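PDB 6AQZ: gdp-l-fucose synthetase from Naegleria fowleri, which probably catalyses the NADPH-dependent epimerisation and reduction of GDP-4-keto-6-deoxy-D-mannose to GDP-L-fucose, working as a homodimer that binds NADP. Local coordinates for residues F97-N109 with F153-L165. Sequence-based numbering, arbitrary orientation.
Sequences FKVSFWLDNVNMN and FSNNAYAYAKRML. With NAP (NADP nicotinamide-adenine-dinucleotide phosphate), chain G.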
# COMPACT_ATOMS: atom_id res chain seq x y z
N PHE A 97 9.37 8.85 -12.01
CA PHE A 97 9.79 7.57 -11.46
C PHE A 97 8.64 6.93 -10.70
O PHE A 97 7.74 7.62 -10.19
CB PHE A 97 11.00 7.73 -10.55
CG PHE A 97 12.27 8.06 -11.28
CD1 PHE A 97 12.92 7.09 -12.03
CD2 PHE A 97 12.82 9.33 -11.21
CE1 PHE A 97 14.11 7.39 -12.71
CE2 PHE A 97 14.01 9.64 -11.89
CZ PHE A 97 14.65 8.67 -12.63
N LYS A 98 8.64 5.60 -10.64
CA LYS A 98 7.60 4.94 -9.84
C LYS A 98 7.58 5.47 -8.42
O LYS A 98 6.50 5.60 -7.83
CB LYS A 98 7.78 3.43 -9.85
CG LYS A 98 7.23 2.79 -11.11
CD LYS A 98 7.27 1.30 -11.01
CE LYS A 98 6.72 0.65 -12.24
NZ LYS A 98 6.90 -0.81 -12.10
N VAL A 99 8.74 5.85 -7.88
CA VAL A 99 8.81 6.43 -6.53
C VAL A 99 7.81 7.57 -6.38
O VAL A 99 7.00 7.60 -5.45
CB VAL A 99 10.24 6.89 -6.24
CG1 VAL A 99 10.29 7.88 -5.11
CG2 VAL A 99 11.11 5.71 -5.88
N SER A 100 7.80 8.49 -7.35
CA SER A 100 6.92 9.65 -7.25
C SER A 100 5.45 9.24 -7.32
O SER A 100 4.61 9.75 -6.56
CB SER A 100 7.27 10.64 -8.35
OG SER A 100 8.45 11.34 -8.03
N PHE A 101 5.11 8.29 -8.20
CA PHE A 101 3.72 7.86 -8.28
C PHE A 101 3.23 7.27 -6.96
O PHE A 101 2.03 7.37 -6.65
CB PHE A 101 3.52 6.85 -9.40
CG PHE A 101 3.42 7.46 -10.77
CD1 PHE A 101 2.20 7.88 -11.26
CD2 PHE A 101 4.54 7.58 -11.57
CE1 PHE A 101 2.10 8.46 -12.54
CE2 PHE A 101 4.45 8.14 -12.84
CZ PHE A 101 3.23 8.58 -13.33
N TRP A 102 4.11 6.60 -6.20
CA TRP A 102 3.71 6.13 -4.88
C TRP A 102 3.59 7.29 -3.90
O TRP A 102 2.52 7.53 -3.33
CB TRP A 102 4.68 5.08 -4.34
CG TRP A 102 4.39 4.77 -2.91
CD1 TRP A 102 5.12 5.16 -1.83
CD2 TRP A 102 3.24 4.07 -2.40
NE1 TRP A 102 4.51 4.73 -0.68
CE2 TRP A 102 3.36 4.06 -1.00
CE3 TRP A 102 2.15 3.43 -3.00
CZ2 TRP A 102 2.42 3.42 -0.16
CZ3 TRP A 102 1.19 2.84 -2.18
CH2 TRP A 102 1.35 2.82 -0.77
N LEU A 103 4.67 8.06 -3.74
CA LEU A 103 4.72 9.08 -2.69
C LEU A 103 3.69 10.18 -2.92
O LEU A 103 2.94 10.53 -1.99
CB LEU A 103 6.12 9.71 -2.61
CG LEU A 103 7.25 8.74 -2.27
CD1 LEU A 103 8.61 9.41 -2.28
CD2 LEU A 103 6.92 8.08 -0.93
N ASP A 104 3.64 10.74 -4.14
CA ASP A 104 2.72 11.84 -4.40
C ASP A 104 1.28 11.43 -4.15
O ASP A 104 0.50 12.19 -3.57
CB ASP A 104 2.87 12.34 -5.83
CG ASP A 104 4.17 13.05 -6.05
OD1 ASP A 104 4.94 13.20 -5.08
OD2 ASP A 104 4.40 13.49 -7.19
N ASN A 105 0.92 10.23 -4.59
CA ASN A 105 -0.45 9.77 -4.43
C ASN A 105 -0.74 9.35 -2.99
O ASN A 105 -1.78 9.73 -2.44
CB ASN A 105 -0.75 8.67 -5.44
CG ASN A 105 -1.04 9.25 -6.83
OD1 ASN A 105 -2.01 9.99 -6.97
ND2 ASN A 105 -0.19 8.95 -7.84
N VAL A 106 0.16 8.60 -2.34
CA VAL A 106 -0.20 8.13 -1.01
C VAL A 106 -0.22 9.31 -0.03
O VAL A 106 -1.04 9.34 0.90
CB VAL A 106 0.70 6.98 -0.54
CG1 VAL A 106 2.09 7.48 0.00
CG2 VAL A 106 -0.05 6.16 0.50
N ASN A 107 0.64 10.32 -0.25
CA ASN A 107 0.63 11.50 0.62
C ASN A 107 -0.65 12.30 0.45
O ASN A 107 -1.32 12.65 1.42
CB ASN A 107 1.85 12.36 0.32
CG ASN A 107 3.12 11.78 0.91
OD1 ASN A 107 3.07 11.15 1.96
ND2 ASN A 107 4.25 11.98 0.24
N MET A 108 -1.01 12.58 -0.80
CA MET A 108 -2.24 13.30 -1.09
C MET A 108 -3.45 12.55 -0.55
O MET A 108 -4.34 13.16 0.08
CB MET A 108 -2.27 13.56 -2.60
CG MET A 108 -3.56 13.88 -3.27
SD MET A 108 -3.40 14.58 -4.95
CE MET A 108 -1.84 14.03 -5.66
N ASN A 109 -3.50 11.24 -0.74
CA ASN A 109 -4.66 10.47 -0.26
C ASN A 109 -4.73 10.44 1.26
O ASN A 109 -5.79 10.66 1.84
CB ASN A 109 -4.64 9.07 -0.87
CG ASN A 109 -4.95 9.10 -2.34
OD1 ASN A 109 -5.62 10.02 -2.80
ND2 ASN A 109 -4.47 8.12 -3.08
N PHE A 153 2.58 -4.82 -13.64
CA PHE A 153 3.86 -4.23 -13.27
C PHE A 153 4.00 -2.78 -13.75
O PHE A 153 4.55 -1.93 -13.03
CB PHE A 153 4.98 -5.11 -13.84
CG PHE A 153 6.33 -4.48 -13.82
CD1 PHE A 153 7.07 -4.45 -12.65
CD2 PHE A 153 6.87 -3.93 -14.98
CE1 PHE A 153 8.33 -3.88 -12.63
CE2 PHE A 153 8.12 -3.35 -14.96
CZ PHE A 153 8.86 -3.33 -13.78
N SER A 154 3.48 -2.46 -14.94
CA SER A 154 3.84 -1.19 -15.57
C SER A 154 3.38 0.02 -14.76
O SER A 154 4.04 1.06 -14.78
CB SER A 154 3.30 -1.13 -17.01
OG SER A 154 1.88 -1.20 -17.06
N ASN A 155 2.27 -0.09 -14.03
CA ASN A 155 1.79 1.07 -13.28
C ASN A 155 1.56 0.71 -11.82
O ASN A 155 0.63 1.23 -11.18
CB ASN A 155 0.52 1.63 -13.91
CG ASN A 155 -0.66 0.65 -13.82
OD1 ASN A 155 -0.47 -0.57 -13.71
ND2 ASN A 155 -1.87 1.19 -13.84
N ASN A 156 2.38 -0.18 -11.26
CA ASN A 156 1.96 -0.76 -9.99
C ASN A 156 2.07 0.22 -8.82
O ASN A 156 1.34 0.06 -7.83
CB ASN A 156 2.70 -2.08 -9.71
CG ASN A 156 4.21 -1.93 -9.64
OD1 ASN A 156 4.78 -0.84 -9.73
ND2 ASN A 156 4.87 -3.07 -9.52
N ALA A 157 2.90 1.25 -8.91
CA ALA A 157 2.92 2.25 -7.84
C ALA A 157 1.62 3.05 -7.82
O ALA A 157 1.00 3.23 -6.77
CB ALA A 157 4.13 3.18 -7.98
N TYR A 158 1.22 3.57 -8.97
CA TYR A 158 -0.08 4.22 -9.04
C TYR A 158 -1.18 3.26 -8.60
O TYR A 158 -2.05 3.63 -7.81
CB TYR A 158 -0.29 4.73 -10.47
CG TYR A 158 -1.61 5.38 -10.73
CD1 TYR A 158 -1.78 6.73 -10.46
CD2 TYR A 158 -2.68 4.66 -11.25
CE1 TYR A 158 -2.99 7.36 -10.71
CE2 TYR A 158 -3.90 5.29 -11.50
CZ TYR A 158 -4.03 6.64 -11.22
OH TYR A 158 -5.21 7.30 -11.45
N ALA A 159 -1.13 2.02 -9.06
CA ALA A 159 -2.21 1.10 -8.73
C ALA A 159 -2.28 0.85 -7.22
O ALA A 159 -3.36 0.91 -6.63
CB ALA A 159 -2.02 -0.21 -9.50
N TYR A 160 -1.13 0.62 -6.57
CA TYR A 160 -1.14 0.35 -5.13
C TYR A 160 -1.59 1.56 -4.33
O TYR A 160 -2.32 1.42 -3.35
CB TYR A 160 0.24 -0.12 -4.66
CG TYR A 160 0.44 -1.62 -4.79
CD1 TYR A 160 -0.48 -2.52 -4.23
CD2 TYR A 160 1.53 -2.14 -5.48
CE1 TYR A 160 -0.29 -3.88 -4.35
CE2 TYR A 160 1.72 -3.49 -5.59
CZ TYR A 160 0.82 -4.36 -5.03
OH TYR A 160 1.02 -5.72 -5.18
N ALA A 161 -1.18 2.77 -4.75
CA ALA A 161 -1.68 3.97 -4.09
C ALA A 161 -3.20 4.05 -4.14
O ALA A 161 -3.85 4.43 -3.15
CB ALA A 161 -1.04 5.21 -4.72
N LYS A 162 -3.80 3.67 -5.27
CA LYS A 162 -5.27 3.65 -5.35
C LYS A 162 -5.86 2.59 -4.42
O LYS A 162 -6.86 2.84 -3.74
CB LYS A 162 -5.74 3.43 -6.80
CG LYS A 162 -5.51 4.58 -7.71
CD LYS A 162 -6.16 5.84 -7.19
CE LYS A 162 -6.43 6.91 -8.31
NZ LYS A 162 -6.97 8.16 -7.60
N ARG A 163 -5.24 1.41 -4.38
CA ARG A 163 -5.69 0.37 -3.45
C ARG A 163 -5.65 0.84 -2.00
O ARG A 163 -6.56 0.54 -1.22
CB ARG A 163 -4.84 -0.90 -3.62
CG ARG A 163 -4.99 -1.49 -4.99
CD ARG A 163 -4.44 -2.84 -4.99
NE ARG A 163 -4.55 -3.48 -6.28
CZ ARG A 163 -4.30 -4.77 -6.46
NH1 ARG A 163 -3.95 -5.50 -5.39
NH2 ARG A 163 -4.39 -5.32 -7.66
N MET A 164 -4.57 1.54 -1.61
CA MET A 164 -4.45 2.01 -0.24
C MET A 164 -5.38 3.20 0.06
O MET A 164 -5.70 3.44 1.22
CB MET A 164 -2.99 2.35 0.04
CG MET A 164 -2.05 1.11 -0.01
SD MET A 164 -2.66 -0.27 1.04
CE MET A 164 -3.24 -1.45 -0.18
N LEU A 165 -5.83 3.92 -0.98
CA LEU A 165 -6.90 4.91 -0.80
C LEU A 165 -8.21 4.22 -0.44
O LEU A 165 -8.94 4.68 0.46
CB LEU A 165 -7.04 5.77 -2.07
CG LEU A 165 -8.26 6.67 -2.38
CD1 LEU A 165 -8.50 7.68 -1.27
CD2 LEU A 165 -8.05 7.43 -3.72
PA NAP G . -6.90 15.26 -14.63
O1A NAP G . -5.45 15.00 -14.91
O2A NAP G . -7.85 15.66 -15.72
O5B NAP G . -7.08 16.37 -13.42
C5B NAP G . -6.52 15.83 -12.28
C4B NAP G . -6.76 16.85 -11.14
O4B NAP G . -5.87 16.61 -10.02
C3B NAP G . -6.57 18.34 -11.63
O3B NAP G . -7.51 19.17 -11.01
C2B NAP G . -5.22 18.70 -11.00
O2B NAP G . -5.11 19.98 -10.64
C1B NAP G . -5.39 17.89 -9.65
N9A NAP G . -4.12 17.75 -8.94
C8A NAP G . -3.04 16.97 -9.31
N7A NAP G . -2.01 17.04 -8.44
C5A NAP G . -2.45 17.92 -7.47
C6A NAP G . -1.84 18.40 -6.31
N6A NAP G . -0.55 17.97 -5.97
N1A NAP G . -2.48 19.25 -5.48
C2A NAP G . -3.74 19.60 -5.88
N3A NAP G . -4.45 19.23 -6.97
C4A NAP G . -3.77 18.37 -7.75
O3 NAP G . -7.31 13.78 -13.98
PN NAP G . -8.82 13.34 -14.29
O1N NAP G . -9.83 14.34 -13.87
O2N NAP G . -8.95 12.52 -15.54
O5D NAP G . -9.10 12.08 -13.12
C5D NAP G . -9.32 12.55 -11.85
C4D NAP G . -9.63 11.31 -11.04
O4D NAP G . -10.31 10.39 -11.91
C3D NAP G . -8.24 10.62 -10.65
O3D NAP G . -8.30 10.16 -9.34
C2D NAP G . -8.12 9.47 -11.67
O2D NAP G . -7.52 8.33 -11.18
C1D NAP G . -9.62 9.14 -11.90
N1N NAP G . -9.80 8.38 -13.17
C2N NAP G . -9.69 9.00 -14.42
C3N NAP G . -9.82 8.26 -15.58
C7N NAP G . -9.68 8.93 -16.91
O7N NAP G . -9.70 8.30 -17.99
N7N NAP G . -9.51 10.31 -16.96
C4N NAP G . -10.08 6.80 -15.56
C5N NAP G . -10.17 6.23 -14.18
C6N NAP G . -10.05 6.99 -13.10
P2B NAP G . -4.44 21.16 -11.91
O1X NAP G . -5.57 21.13 -12.89
O2X NAP G . -4.30 22.41 -11.04
O3X NAP G . -3.18 20.44 -12.28
O HOH W 1 -4.36 8.54 -6.20
O HOH W 2 -3.04 6.16 -1.36
O HOH W 3 -6.34 10.26 -5.53
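With CG anti to its carbonyl carbon (chi1 -80°) and the chain extended beyond, Lys98 runs to the N-terminal start of helix 156-165, where Asn156 and the preceding Phe153 lie. Its NZ donates to Phe153 O at 2.8 Å and, from above the amide plane, to Asn156 OD1 at 3.2 Å; it also sits over one face of the Phe153 ring, a cation-pi contact, though that exposed ring is poorly ordered. Trp102 instead has CG anti to its backbone N (chi1 171°), which lays the indole along the neighbouring helix: CZ3 comes edge-on to Ala161 N at 3.5 Å, and CH2 meets Met164 CG. The small side chains of Ala157 and Ala161 allow the axes to approach to 7.8 Å at only 18°, and Ala161 CB lies 3.5 Å from Asn105 CB. Asn105 ND2 bonds to Phe101 O in the carbonyl plane and to Phe87 O, while its OD1 accepts from a water that also joins Asn109 ND2 to Lys162 NZ. Tyr158 OH accepts from NAP O2D at 2.5 Å and Lys162 NZ donates to NAP O3D, the Tyr-x-x-x-Lys pair of short-chain dehydrogenase relatives. These near-parallel helices follow strands 80-83 and 123-127 of the Rossmann sheet; at the dimer interface Trp102 NE1 bonds to Asn110 of the second subunit, and Asn109 OD1 reaches back to His83 on strand 80-83.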